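Side-chain contacts in transcription termination factor NusA (Planctomyces limnophilus, PDB 4MTN), which probably takes part in both transcription termination and antitermination, binding the core RNA polymerase and nascent RNA: residues Q32-A37 / G57-K62; R193-R198 / V222-G227; V256-A261 / V279-R284; S355-D360 / V375-A380. All blocks are in the same frame, centred on the assembly; numbering follows the deposited sequence.

In the fold
The four contacts follow one another along the chain, each closing before the next opens, so each ties together a local piece of an elongated molecule. Contact 1 holds helix 23-42 to strand 59-63 in the N-terminal domain, and its centre lies about 56 Å from that of contact 2. Contacts 2 and 3 each pair a helix with a strand of a separate three-stranded mixed sheet; their centres are about 22 Å apart, their nearest atoms about 7 Å. Contact 4 joins helical elements in the helix-hairpin-helix region, its centre about 28 Å from that of contact 3. Contacts 1 to 3 are buried in separate parts of the chain, consistent with a multidomain protein binding polymerase and RNA.

Contact 1: Q32-A37 / G57-K62; sequences QAILSA and GQPMVK
Helix 23-42 passes over strand 59-63 at the level of Ile34, with the Ile34 CA 8.5 Å from the CA of Pro59 and 8.4 Å from the CA of Val61. The backbones are too far apart to bond to each other, and the gap is bridged by side chains alone. Pro59 and Val61, two residues apart on the extended strand, both turn toward the helix, and Ile34 meets them with its two branches. Its CG1 lies beside the backbone N (chi1 -65°) and its chain is fully extended (chi2 179°), which carries CD1 out to the proline ring: CD1 is 4.0 Å from Pro59 CB and 4.2 Å from Pro59 CG, the two side chains meeting at about a right angle. The shorter branch serves the valine, with Ile34 CG2 3.9 Å from Val61 CG2. Nothing polar crosses this interface.

Leu77 of helix 70-78 touches both Ile34 and Pro59, while Leu73 of that helix reaches Val61, closing a shared apolar cluster. Backbone bonds from Met60 to His51 and from Lys62 to Glu49 hold the strand beside strand 48-52, whose Val50 also meets Ile34. Ile34 is therefore met by three elements: strand 59-63, strand 48-52 and helix 70-78. The arrangement is helix-on-sheet packing, helix 23-42 lying on one face of the three-stranded antiparallel sheet in the NusA N-terminal domain.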
loop_
_atom_site.group_PDB
_atom_site.type_symbol
_atom_site.label_atom_id
_atom_site.label_comp_id
_atom_site.label_asym_id
_atom_site.label_seq_id
_atom_site.Cartn_x
_atom_site.Cartn_y
_atom_site.Cartn_z
ATOM N N GLN A 32 -6.163 33.173 14.034
ATOM C CA GLN A 32 -5.025 32.532 14.682
ATOM C C GLN A 32 -3.879 33.516 14.900
ATOM O O GLN A 32 -3.075 33.351 15.817
ATOM C CB GLN A 32 -4.544 31.335 13.858
ATOM C CG GLN A 32 -5.535 30.184 13.809
ATOM C CD GLN A 32 -5.868 29.640 15.184
ATOM O OE1 GLN A 32 -5.008 29.566 16.061
ATOM N NE2 GLN A 32 -7.125 29.261 15.381
ATOM N N ALA A 33 -3.810 34.540 14.054
ATOM C CA ALA A 33 -2.803 35.585 14.199
ATOM C C ALA A 33 -3.147 36.494 15.375
ATOM O O ALA A 33 -2.271 36.884 16.148
ATOM C CB ALA A 33 -2.678 36.391 12.916
ATOM N N ILE A 34 -4.428 36.827 15.500
ATOM C CA ILE A 34 -4.914 37.618 16.624
ATOM C C ILE A 34 -4.777 36.825 17.918
ATOM O O ILE A 34 -4.389 37.365 18.955
ATOM C CB ILE A 34 -6.386 38.040 16.426
ATOM C CG1 ILE A 34 -6.513 38.980 15.225
ATOM C CG2 ILE A 34 -6.936 38.707 17.679
ATOM C CD1 ILE A 34 -7.933 39.418 14.945
ATOM N N LEU A 35 -5.089 35.535 17.841
ATOM C CA LEU A 35 -5.005 34.645 18.992
ATOM C C LEU A 35 -3.580 34.552 19.527
ATOM O O LEU A 35 -3.357 34.622 20.736
ATOM C CB LEU A 35 -5.522 33.253 18.622
ATOM C CG LEU A 35 -5.535 32.191 19.723
ATOM C CD1 LEU A 35 -6.201 32.724 20.978
ATOM C CD2 LEU A 35 -6.243 30.939 19.229
ATOM N N SER A 36 -2.618 34.396 18.621
ATOM C CA SER A 36 -1.213 34.328 19.002
ATOM C C SER A 36 -0.756 35.648 19.615
ATOM O O SER A 36 0.041 35.665 20.553
ATOM C CB SER A 36 -0.342 33.977 17.795
ATOM O OG SER A 36 -0.601 32.657 17.349
ATOM N N ALA A 37 -1.270 36.750 19.079
ATOM C CA ALA A 37 -0.959 38.074 19.603
ATOM C C ALA A 37 -1.578 38.263 20.982
ATOM O O ALA A 37 -1.031 38.968 21.829
ATOM C CB ALA A 37 -1.447 39.151 18.648
ATOM N N GLY A 57 -16.747 42.016 10.240
ATOM C CA GLY A 57 -15.299 41.951 10.317
ATOM C C GLY A 57 -14.729 42.294 11.681
ATOM O O GLY A 57 -13.513 42.306 11.863
ATOM N N GLN A 58 -15.605 42.574 12.642
ATOM C CA GLN A 58 -15.167 42.956 13.983
ATOM C C GLN A 58 -14.719 41.746 14.803
ATOM O O GLN A 58 -15.494 40.816 15.027
ATOM C CB GLN A 58 -16.281 43.713 14.714
ATOM C CG GLN A 58 -17.648 43.050 14.645
ATOM C CD GLN A 58 -18.740 43.902 15.263
ATOM O OE1 GLN A 58 -18.501 45.038 15.672
ATOM N NE2 GLN A 58 -19.949 43.355 15.332
ATOM N N PRO A 59 -13.451 41.756 15.243
ATOM C CA PRO A 59 -12.856 40.675 16.040
ATOM C C PRO A 59 -13.457 40.557 17.440
ATOM O O PRO A 59 -13.612 41.560 18.136
ATOM C CB PRO A 59 -11.375 41.071 16.123
ATOM C CG PRO A 59 -11.168 42.057 15.015
ATOM C CD PRO A 59 -12.462 42.793 14.909
HETATM N N MSE A 60 -13.781 39.332 17.841
HETATM C CA MSE A 60 -14.299 39.063 19.178
HETATM C C MSE A 60 -13.269 38.272 19.975
HETATM O O MSE A 60 -13.030 37.099 19.694
HETATM C CB MSE A 60 -15.619 38.292 19.096
HETATM C CG MSE A 60 -16.375 38.174 20.408
HETATM SE SE MSE A 60 -17.473 39.740 20.777
HETATM C CE MSE A 60 -18.535 39.028 22.251
ATOM N N VAL A 61 -12.664 38.911 20.971
ATOM C CA VAL A 61 -11.603 38.274 21.744
ATOM C C VAL A 61 -11.992 38.105 23.209
ATOM O O VAL A 61 -12.225 39.085 23.917
ATOM C CB VAL A 61 -10.291 39.078 21.664
ATOM C CG1 VAL A 61 -9.180 38.352 22.407
ATOM C CG2 VAL A 61 -9.900 39.312 20.212
ATOM N N LYS A 62 -12.053 36.855 23.658
ATOM C CA LYS A 62 -12.433 36.554 25.034
ATOM C C LYS A 62 -11.300 35.903 25.821
ATOM O O LYS A 62 -10.589 35.038 25.310
ATOM C CB LYS A 62 -13.663 35.643 25.065
ATOM C CG LYS A 62 -14.945 36.291 24.576
ATOM C CD LYS A 62 -16.154 35.444 24.946
ATOM C CE LYS A 62 -17.434 36.007 24.352
ATOM N NZ LYS A 62 -17.453 35.896 22.868
#

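Contact 2: R193-R198 / V222-G227; sequences RIIEIR and VGACVG
Two bends in Ile195 bring it against Ala224 and Cys225: chi1 of -57° sets CG1 beside the backbone N, and chi2 of -60° then folds CD1 round instead of letting it extend. In this shape CG1 and CD1 both rest on one methyl group, CG1 at 3.8 Å and CD1 at 3.9 Å from Ala224 CB. The other branch, Ile195 CG2, stands opposite the backbone N and meets the next helix residue, lying 3.9 Å from Cys225 SG. The sulfur is placed there by a chi1 of -64°, which turns it to the backbone-N side of its own residue. Ile195 therefore straddles two consecutive residues of helix 221-226, with one branch on each, and the contact is purely apolar. The two backbones stay well apart, the CA atoms of Ile195 and Ala224 being 7.7 Å from each other.

Strand 207-214 backs this pairing: Val212 touches both Ile195 and Cys225, and Cys214 also reaches Ile195. On the helix side, Arg232 NH2 hydrogen-bonds to Ala224 O, linking the end of this helix to helix 231-239. The helix stops at Gly227, whose N still bonds to Gly223 O at 3.0 Å while its positive phi, favourable to glycine, turns the chain away. With the helical segments before strand 195-203, the order of two strands, two helices joined through a GXXG loop, and a third strand is consistent with the type II KH fold; Gly227 opens that loop, which in KH domains generally contacts the nucleic-acid backbone.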
loop_
_atom_site.group_PDB
_atom_site.type_symbol
_atom_site.label_atom_id
_atom_site.label_comp_id
_atom_site.label_asym_id
_atom_site.label_seq_id
_atom_site.Cartn_x
_atom_site.Cartn_y
_atom_site.Cartn_z
ATOM N N ARG A 193 -22.652 -2.370 -7.965
ATOM C CA ARG A 193 -22.500 -3.228 -6.785
ATOM C C ARG A 193 -22.920 -4.681 -7.019
ATOM O O ARG A 193 -22.802 -5.511 -6.116
ATOM C CB ARG A 193 -23.275 -2.650 -5.595
ATOM C CG ARG A 193 -22.829 -1.257 -5.181
ATOM C CD ARG A 193 -23.527 -0.812 -3.906
ATOM N NE ARG A 193 -23.357 -1.786 -2.832
ATOM C CZ ARG A 193 -22.292 -1.844 -2.039
ATOM N NH1 ARG A 193 -21.299 -0.980 -2.197
ATOM N NH2 ARG A 193 -22.220 -2.766 -1.089
ATOM N N ILE A 194 -23.414 -4.983 -8.216
ATOM C CA ILE A 194 -23.797 -6.350 -8.569
ATOM C C ILE A 194 -22.615 -7.311 -8.433
ATOM O O ILE A 194 -22.738 -8.383 -7.841
ATOM C CB ILE A 194 -24.350 -6.428 -10.004
ATOM C CG1 ILE A 194 -25.573 -5.522 -10.157
ATOM C CG2 ILE A 194 -24.700 -7.864 -10.366
ATOM C CD1 ILE A 194 -26.234 -5.609 -11.518
ATOM N N ILE A 195 -21.471 -6.915 -8.984
ATOM C CA ILE A 195 -20.244 -7.697 -8.867
ATOM C C ILE A 195 -19.282 -7.022 -7.892
ATOM O O ILE A 195 -19.091 -5.808 -7.943
ATOM C CB ILE A 195 -19.551 -7.877 -10.237
ATOM C CG1 ILE A 195 -20.505 -8.530 -11.237
ATOM C CG2 ILE A 195 -18.284 -8.707 -10.098
ATOM C CD1 ILE A 195 -20.985 -9.901 -10.816
ATOM N N GLU A 196 -18.685 -7.809 -7.002
ATOM C CA GLU A 196 -17.750 -7.270 -6.018
ATOM C C GLU A 196 -16.325 -7.761 -6.255
ATOM O O GLU A 196 -16.111 -8.906 -6.652
ATOM C CB GLU A 196 -18.195 -7.640 -4.601
ATOM C CG GLU A 196 -19.522 -7.026 -4.187
ATOM C CD GLU A 196 -19.941 -7.434 -2.790
ATOM O OE1 GLU A 196 -19.187 -8.188 -2.138
ATOM O OE2 GLU A 196 -21.023 -7.002 -2.342
ATOM N N ILE A 197 -15.353 -6.888 -6.007
ATOM C CA ILE A 197 -13.950 -7.269 -6.114
ATOM C C ILE A 197 -13.438 -7.700 -4.747
ATOM O O ILE A 197 -13.285 -6.878 -3.844
ATOM C CB ILE A 197 -13.085 -6.113 -6.648
ATOM C CG1 ILE A 197 -13.610 -5.637 -8.004
ATOM C CG2 ILE A 197 -11.633 -6.539 -6.755
ATOM C CD1 ILE A 197 -12.932 -4.386 -8.513
ATOM N N ARG A 198 -13.186 -8.997 -4.598
ATOM C CA ARG A 198 -12.784 -9.560 -3.315
ATOM C C ARG A 198 -11.292 -9.417 -3.022
ATOM O O ARG A 198 -10.900 -9.068 -1.908
ATOM C CB ARG A 198 -13.186 -11.032 -3.251
ATOM C CG ARG A 198 -14.666 -11.263 -3.494
ATOM C CD ARG A 198 -15.510 -10.561 -2.445
ATOM N NE ARG A 198 -15.291 -11.118 -1.114
ATOM C CZ ARG A 198 -15.912 -12.195 -0.647
ATOM N NH1 ARG A 198 -16.795 -12.835 -1.403
ATOM N NH2 ARG A 198 -15.649 -12.635 0.577
ATOM N N VAL A 222 -17.260 -13.651 -13.187
ATOM C CA VAL A 222 -16.204 -13.425 -14.166
ATOM C C VAL A 222 -16.800 -13.015 -15.505
ATOM O O VAL A 222 -16.389 -12.018 -16.099
ATOM C CB VAL A 222 -15.329 -14.676 -14.361
ATOM C CG1 VAL A 222 -14.253 -14.410 -15.401
ATOM C CG2 VAL A 222 -14.706 -15.096 -13.041
ATOM N N GLY A 223 -17.783 -13.785 -15.965
ATOM C CA GLY A 223 -18.443 -13.524 -17.232
ATOM C C GLY A 223 -19.099 -12.159 -17.293
ATOM O O GLY A 223 -19.213 -11.565 -18.366
ATOM N N ALA A 224 -19.531 -11.663 -16.138
ATOM C CA ALA A 224 -20.134 -10.339 -16.050
ATOM C C ALA A 224 -19.086 -9.254 -16.287
ATOM O O ALA A 224 -19.369 -8.232 -16.913
ATOM C CB ALA A 224 -20.803 -10.148 -14.699
ATOM N N CYS A 225 -17.877 -9.483 -15.785
ATOM C CA CYS A 225 -16.777 -8.546 -15.979
ATOM C C CYS A 225 -16.262 -8.596 -17.413
ATOM O O CYS A 225 -15.917 -7.568 -17.995
ATOM C CB CYS A 225 -15.635 -8.842 -15.005
ATOM S SG CYS A 225 -16.061 -8.614 -13.265
ATOM N N VAL A 226 -16.213 -9.800 -17.972
ATOM C CA VAL A 226 -15.746 -9.994 -19.339
ATOM C C VAL A 226 -16.692 -9.335 -20.342
ATOM O O VAL A 226 -16.254 -8.701 -21.299
ATOM C CB VAL A 226 -15.600 -11.492 -19.673
ATOM C CG1 VAL A 226 -15.226 -11.683 -21.134
ATOM C CG2 VAL A 226 -14.563 -12.137 -18.765
ATOM N N GLY A 227 -17.992 -9.472 -20.110
ATOM C CA GLY A 227 -18.977 -8.905 -21.012
ATOM C C GLY A 227 -18.988 -9.613 -22.354
ATOM O O GLY A 227 -19.088 -10.839 -22.414
#

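Contact 3: V256-A261 / V279-R284; sequences VLVPNA and VLVLVR
Val258 is the helix residue that reaches Val279 and Val281, and it does so with a single methyl group. Its CG1 lies 3.8 Å from Val281 CG2 and 4.2 Å from Val279 CG1, so it is shared between two valines on the same face of strand 278-282. Val258 and Val281 run alongside each other in opposite senses, each reaching past the other from its own backbone. A chi1 of 170° directs Val258 CG1 away from its backbone N and out to the strand. The CA atoms of Val258 and Val279 remain 8.5 Å apart, and no hydrogen bond joins the segments.

All three valines are buried, and the next shell is apolar as well. Val306 of helix 297-306 packs on Val258, Ile310 on Val281, and Val270 together with Trp308 on Val279. The strand is held in the middle of its sheet: Leu280 bonds through its backbone to Ile271 on strand 269-273, and Val281 to Asp311 and Met313 of strand 309-313. The helix is kinked at Pro259, whose N has no hydrogen to offer the preceding turn. Helical bonding resumes after it, with Ala261 N 2.9 Å from Leu257 O, and Asn260 ND2 hydrogen-bonds to Arg249 O, tying the helix to the chain just before it. A helix leading into two antiparallel strands, two further helices and a third strand parallel to the middle one is the type II KH topology, consistent with the second of the two KH domains of the NusA family.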
loop_
_atom_site.group_PDB
_atom_site.type_symbol
_atom_site.label_atom_id
_atom_site.label_comp_id
_atom_site.label_asym_id
_atom_site.label_seq_id
_atom_site.Cartn_x
_atom_site.Cartn_y
_atom_site.Cartn_z
ATOM N N VAL A 256 -10.757 -24.371 -4.280
ATOM C CA VAL A 256 -11.329 -23.746 -5.465
ATOM C C VAL A 256 -10.516 -22.520 -5.867
ATOM O O VAL A 256 -10.009 -22.439 -6.985
ATOM C CB VAL A 256 -12.795 -23.334 -5.240
ATOM C CG1 VAL A 256 -13.374 -22.735 -6.513
ATOM C CG2 VAL A 256 -13.616 -24.530 -4.788
ATOM N N LEU A 257 -10.437 -21.555 -4.955
ATOM C CA LEU A 257 -9.739 -20.293 -5.189
ATOM C C LEU A 257 -8.305 -20.448 -5.698
ATOM O O LEU A 257 -7.897 -19.750 -6.626
ATOM C CB LEU A 257 -9.729 -19.462 -3.905
ATOM C CG LEU A 257 -8.988 -18.127 -3.981
ATOM C CD1 LEU A 257 -9.619 -17.220 -5.028
ATOM C CD2 LEU A 257 -8.966 -17.450 -2.621
ATOM N N VAL A 258 -7.538 -21.351 -5.091
ATOM C CA VAL A 258 -6.130 -21.508 -5.460
ATOM C C VAL A 258 -5.942 -22.033 -6.892
ATOM O O VAL A 258 -5.148 -21.465 -7.641
ATOM C CB VAL A 258 -5.377 -22.426 -4.462
ATOM C CG1 VAL A 258 -3.996 -22.778 -4.993
ATOM C CG2 VAL A 258 -5.276 -21.759 -3.100
ATOM N N PRO A 259 -6.662 -23.105 -7.289
ATOM C CA PRO A 259 -6.542 -23.484 -8.703
ATOM C C PRO A 259 -6.989 -22.377 -9.659
ATOM O O PRO A 259 -6.431 -22.249 -10.749
ATOM C CB PRO A 259 -7.465 -24.700 -8.819
ATOM C CG PRO A 259 -7.483 -25.281 -7.458
ATOM C CD PRO A 259 -7.435 -24.107 -6.528
ATOM N N ASN A 260 -7.979 -21.592 -9.247
ATOM C CA ASN A 260 -8.448 -20.462 -10.042
ATOM C C ASN A 260 -7.371 -19.396 -10.207
ATOM O O ASN A 260 -7.232 -18.799 -11.275
ATOM C CB ASN A 260 -9.693 -19.841 -9.404
ATOM C CG ASN A 260 -10.918 -20.723 -9.534
ATOM O OD1 ASN A 260 -10.836 -21.854 -10.012
ATOM N ND2 ASN A 260 -12.065 -20.208 -9.105
ATOM N N ALA A 261 -6.612 -19.161 -9.142
ATOM C CA ALA A 261 -5.558 -18.154 -9.155
ATOM C C ALA A 261 -4.311 -18.668 -9.870
ATOM O O ALA A 261 -3.466 -17.885 -10.301
ATOM C CB ALA A 261 -5.218 -17.728 -7.733
ATOM N N VAL A 279 0.547 -23.065 1.039
ATOM C CA VAL A 279 -0.269 -23.979 0.251
ATOM C C VAL A 279 0.623 -24.739 -0.723
ATOM O O VAL A 279 1.326 -24.136 -1.533
ATOM C CB VAL A 279 -1.375 -23.243 -0.530
ATOM C CG1 VAL A 279 -2.043 -24.183 -1.523
ATOM C CG2 VAL A 279 -2.402 -22.659 0.426
ATOM N N LEU A 280 0.600 -26.064 -0.635
ATOM C CA LEU A 280 1.418 -26.893 -1.508
ATOM C C LEU A 280 0.625 -27.326 -2.738
ATOM O O LEU A 280 -0.333 -28.091 -2.636
ATOM C CB LEU A 280 1.939 -28.116 -0.751
ATOM C CG LEU A 280 3.048 -28.918 -1.428
ATOM C CD1 LEU A 280 4.254 -28.033 -1.704
ATOM C CD2 LEU A 280 3.441 -30.110 -0.570
ATOM N N VAL A 281 1.037 -26.830 -3.901
ATOM C CA VAL A 281 0.329 -27.103 -5.146
ATOM C C VAL A 281 1.082 -28.106 -6.016
ATOM O O VAL A 281 2.226 -27.868 -6.406
ATOM C CB VAL A 281 0.095 -25.807 -5.947
ATOM C CG1 VAL A 281 -0.404 -26.125 -7.347
ATOM C CG2 VAL A 281 -0.887 -24.904 -5.217
ATOM N N LEU A 282 0.431 -29.227 -6.315
ATOM C CA LEU A 282 1.027 -30.267 -7.147
ATOM C C LEU A 282 0.669 -30.076 -8.618
ATOM O O LEU A 282 -0.505 -29.977 -8.979
ATOM C CB LEU A 282 0.587 -31.650 -6.668
ATOM C CG LEU A 282 1.143 -32.062 -5.305
ATOM C CD1 LEU A 282 0.632 -33.435 -4.904
ATOM C CD2 LEU A 282 2.663 -32.039 -5.331
ATOM N N VAL A 283 1.694 -30.034 -9.462
ATOM C CA VAL A 283 1.523 -29.726 -10.877
ATOM C C VAL A 283 2.373 -30.650 -11.750
ATOM O O VAL A 283 3.545 -30.882 -11.460
ATOM C CB VAL A 283 1.885 -28.249 -11.162
ATOM C CG1 VAL A 283 2.170 -28.028 -12.632
ATOM C CG2 VAL A 283 0.772 -27.326 -10.687
ATOM N N ARG A 284 1.773 -31.176 -12.815
ATOM C CA ARG A 284 2.470 -32.076 -13.730
ATOM C C ARG A 284 3.591 -31.356 -14.476
ATOM O O ARG A 284 3.594 -30.129 -14.576
ATOM C CB ARG A 284 1.482 -32.694 -14.723
ATOM C CG ARG A 284 0.554 -31.685 -15.378
ATOM C CD ARG A 284 -0.466 -32.365 -16.278
ATOM N NE ARG A 284 -1.399 -31.406 -16.860
ATOM C CZ ARG A 284 -2.432 -31.737 -17.628
ATOM N NH1 ARG A 284 -2.670 -33.010 -17.910
ATOM N NH2 ARG A 284 -3.228 -30.794 -18.113
#

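Contact 4: S355-D360 / V375-A380; sequences SVIEPD and VIVEYA
Ser355, the last residue of helix 351-355, comes within 4.8 Å CA to CA of Val377 on helix 370-399, close enough for backbone to meet side chain directly. Ser355 lies against one side of the long helix between Val377 and Ala380, one turn apart. Val377 CG1, set opposite its own backbone N (chi1 174°), is 3.4 Å from Ser355 O, a van der Waals approach to the carbonyl. Ala380 CB touches the same residue, 3.5 Å from Ser355 N and 3.7 Å from Ser355 CB. The serine thus presents its main chain and CB to the helix. Its hydroxyl is used otherwise: a chi1 of 60° turns OG back to its own helix, where it hydrogen-bonds to Glu352 O. Beyond the bend at Val356, Ile357 turns toward the long helix, and its CG2 meets the second methyl of Val377, CG2, at 4.2 Å, the two side chains meeting at a slant. Val377 consequently splits its branches, CG1 going to the serine carbonyl and CG2 to the isoleucine.

Glu358 then occupies the N-cap position of helix 359-366. Leu362 of that helix packs on both Ile357 and Ile376, with Phe348 also touching Ile357, so the linker 356-358 lies among helices 351-355, 359-366 and 370-399 in the helix-hairpin-helix region.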
loop_
_atom_site.group_PDB
_atom_site.type_symbol
_atom_site.label_atom_id
_atom_site.label_comp_id
_atom_site.label_asym_id
_atom_site.label_seq_id
_atom_site.Cartn_x
_atom_site.Cartn_y
_atom_site.Cartn_z
ATOM N N SER A 355 13.684 -23.827 10.569
ATOM C CA SER A 355 14.241 -22.723 11.342
ATOM C C SER A 355 13.182 -21.679 11.671
ATOM O O SER A 355 13.278 -20.983 12.681
ATOM C CB SER A 355 15.403 -22.073 10.587
ATOM O OG SER A 355 14.979 -21.571 9.332
ATOM N N VAL A 356 12.173 -21.574 10.813
ATOM C CA VAL A 356 11.112 -20.590 10.998
ATOM C C VAL A 356 9.913 -21.175 11.742
ATOM O O VAL A 356 8.892 -20.505 11.902
ATOM C CB VAL A 356 10.635 -20.013 9.650
ATOM C CG1 VAL A 356 11.798 -19.379 8.904
ATOM C CG2 VAL A 356 9.977 -21.093 8.808
ATOM N N ILE A 357 10.033 -22.424 12.185
ATOM C CA ILE A 357 8.946 -23.084 12.902
ATOM C C ILE A 357 8.628 -22.353 14.203
ATOM O O ILE A 357 9.494 -21.711 14.800
ATOM C CB ILE A 357 9.276 -24.565 13.217
ATOM C CG1 ILE A 357 7.993 -25.366 13.450
ATOM C CG2 ILE A 357 10.197 -24.681 14.425
ATOM C CD1 ILE A 357 8.230 -26.818 13.801
ATOM N N GLU A 358 7.370 -22.431 14.623
ATOM C CA GLU A 358 6.963 -21.879 15.904
ATOM C C GLU A 358 7.447 -22.798 17.019
ATOM O O GLU A 358 7.141 -23.991 17.016
ATOM C CB GLU A 358 5.444 -21.707 15.965
ATOM C CG GLU A 358 4.949 -20.950 17.189
ATOM C CD GLU A 358 5.276 -19.471 17.134
ATOM O OE1 GLU A 358 5.557 -18.960 16.029
ATOM O OE2 GLU A 358 5.250 -18.816 18.199
ATOM N N PRO A 359 8.221 -22.245 17.966
ATOM C CA PRO A 359 8.781 -23.009 19.087
ATOM C C PRO A 359 7.720 -23.786 19.858
ATOM O O PRO A 359 7.934 -24.953 20.180
ATOM C CB PRO A 359 9.410 -21.926 19.967
ATOM C CG PRO A 359 9.741 -20.827 19.020
ATOM C CD PRO A 359 8.642 -20.834 17.996
ATOM N N ASP A 360 6.590 -23.141 20.135
ATOM C CA ASP A 360 5.505 -23.767 20.882
ATOM C C ASP A 360 4.962 -24.997 20.162
ATOM O O ASP A 360 4.678 -26.020 20.786
ATOM C CB ASP A 360 4.374 -22.764 21.116
ATOM C CG ASP A 360 4.883 -21.410 21.566
ATOM O OD1 ASP A 360 5.983 -21.352 22.155
ATOM O OD2 ASP A 360 4.182 -20.403 21.329
ATOM N N VAL A 375 17.257 -25.246 20.607
ATOM C CA VAL A 375 18.461 -25.886 20.089
ATOM C C VAL A 375 18.246 -26.409 18.670
ATOM O O VAL A 375 19.079 -26.195 17.788
ATOM C CB VAL A 375 18.915 -27.044 21.004
ATOM C CG1 VAL A 375 19.947 -27.911 20.305
ATOM C CG2 VAL A 375 19.471 -26.498 22.308
ATOM N N ILE A 376 17.119 -27.083 18.459
ATOM C CA ILE A 376 16.764 -27.614 17.146
ATOM C C ILE A 376 16.673 -26.501 16.106
ATOM O O ILE A 376 17.188 -26.633 14.993
ATOM C CB ILE A 376 15.427 -28.381 17.196
ATOM C CG1 ILE A 376 15.582 -29.657 18.027
ATOM C CG2 ILE A 376 14.942 -28.718 15.792
ATOM C CD1 ILE A 376 14.350 -30.534 18.039
ATOM N N VAL A 377 16.024 -25.402 16.480
ATOM C CA VAL A 377 15.892 -24.246 15.602
ATOM C C VAL A 377 17.264 -23.699 15.211
ATOM O O VAL A 377 17.489 -23.331 14.058
ATOM C CB VAL A 377 15.056 -23.131 16.265
ATOM C CG1 VAL A 377 15.056 -21.871 15.410
ATOM C CG2 VAL A 377 13.632 -23.611 16.505
ATOM N N GLU A 378 18.183 -23.665 16.173
ATOM C CA GLU A 378 19.537 -23.179 15.920
ATOM C C GLU A 378 20.285 -24.081 14.940
ATOM O O GLU A 378 21.095 -23.607 14.143
ATOM C CB GLU A 378 20.321 -23.060 17.228
ATOM C CG GLU A 378 19.823 -21.958 18.149
ATOM C CD GLU A 378 20.830 -21.592 19.223
ATOM O OE1 GLU A 378 22.032 -21.870 19.030
ATOM O OE2 GLU A 378 20.421 -21.028 20.259
ATOM N N TYR A 379 20.014 -25.383 15.007
ATOM C CA TYR A 379 20.584 -26.329 14.053
ATOM C C TYR A 379 20.096 -26.034 12.643
ATOM O O TYR A 379 20.880 -26.019 11.693
ATOM C CB TYR A 379 20.228 -27.767 14.432
ATOM C CG TYR A 379 21.215 -28.427 15.364
ATOM C CD1 TYR A 379 22.379 -29.006 14.876
ATOM C CD2 TYR A 379 20.978 -28.483 16.730
ATOM C CE1 TYR A 379 23.284 -29.615 15.725
ATOM C CE2 TYR A 379 21.875 -29.088 17.584
ATOM C CZ TYR A 379 23.026 -29.653 17.078
ATOM O OH TYR A 379 23.921 -30.258 17.931
ATOM N N ALA A 380 18.793 -25.805 12.517
ATOM C CA ALA A 380 18.181 -25.529 11.224
ATOM C C ALA A 380 18.700 -24.218 10.642
ATOM O O ALA A 380 18.893 -24.104 9.434
ATOM C CB ALA A 380 16.667 -25.493 11.353
#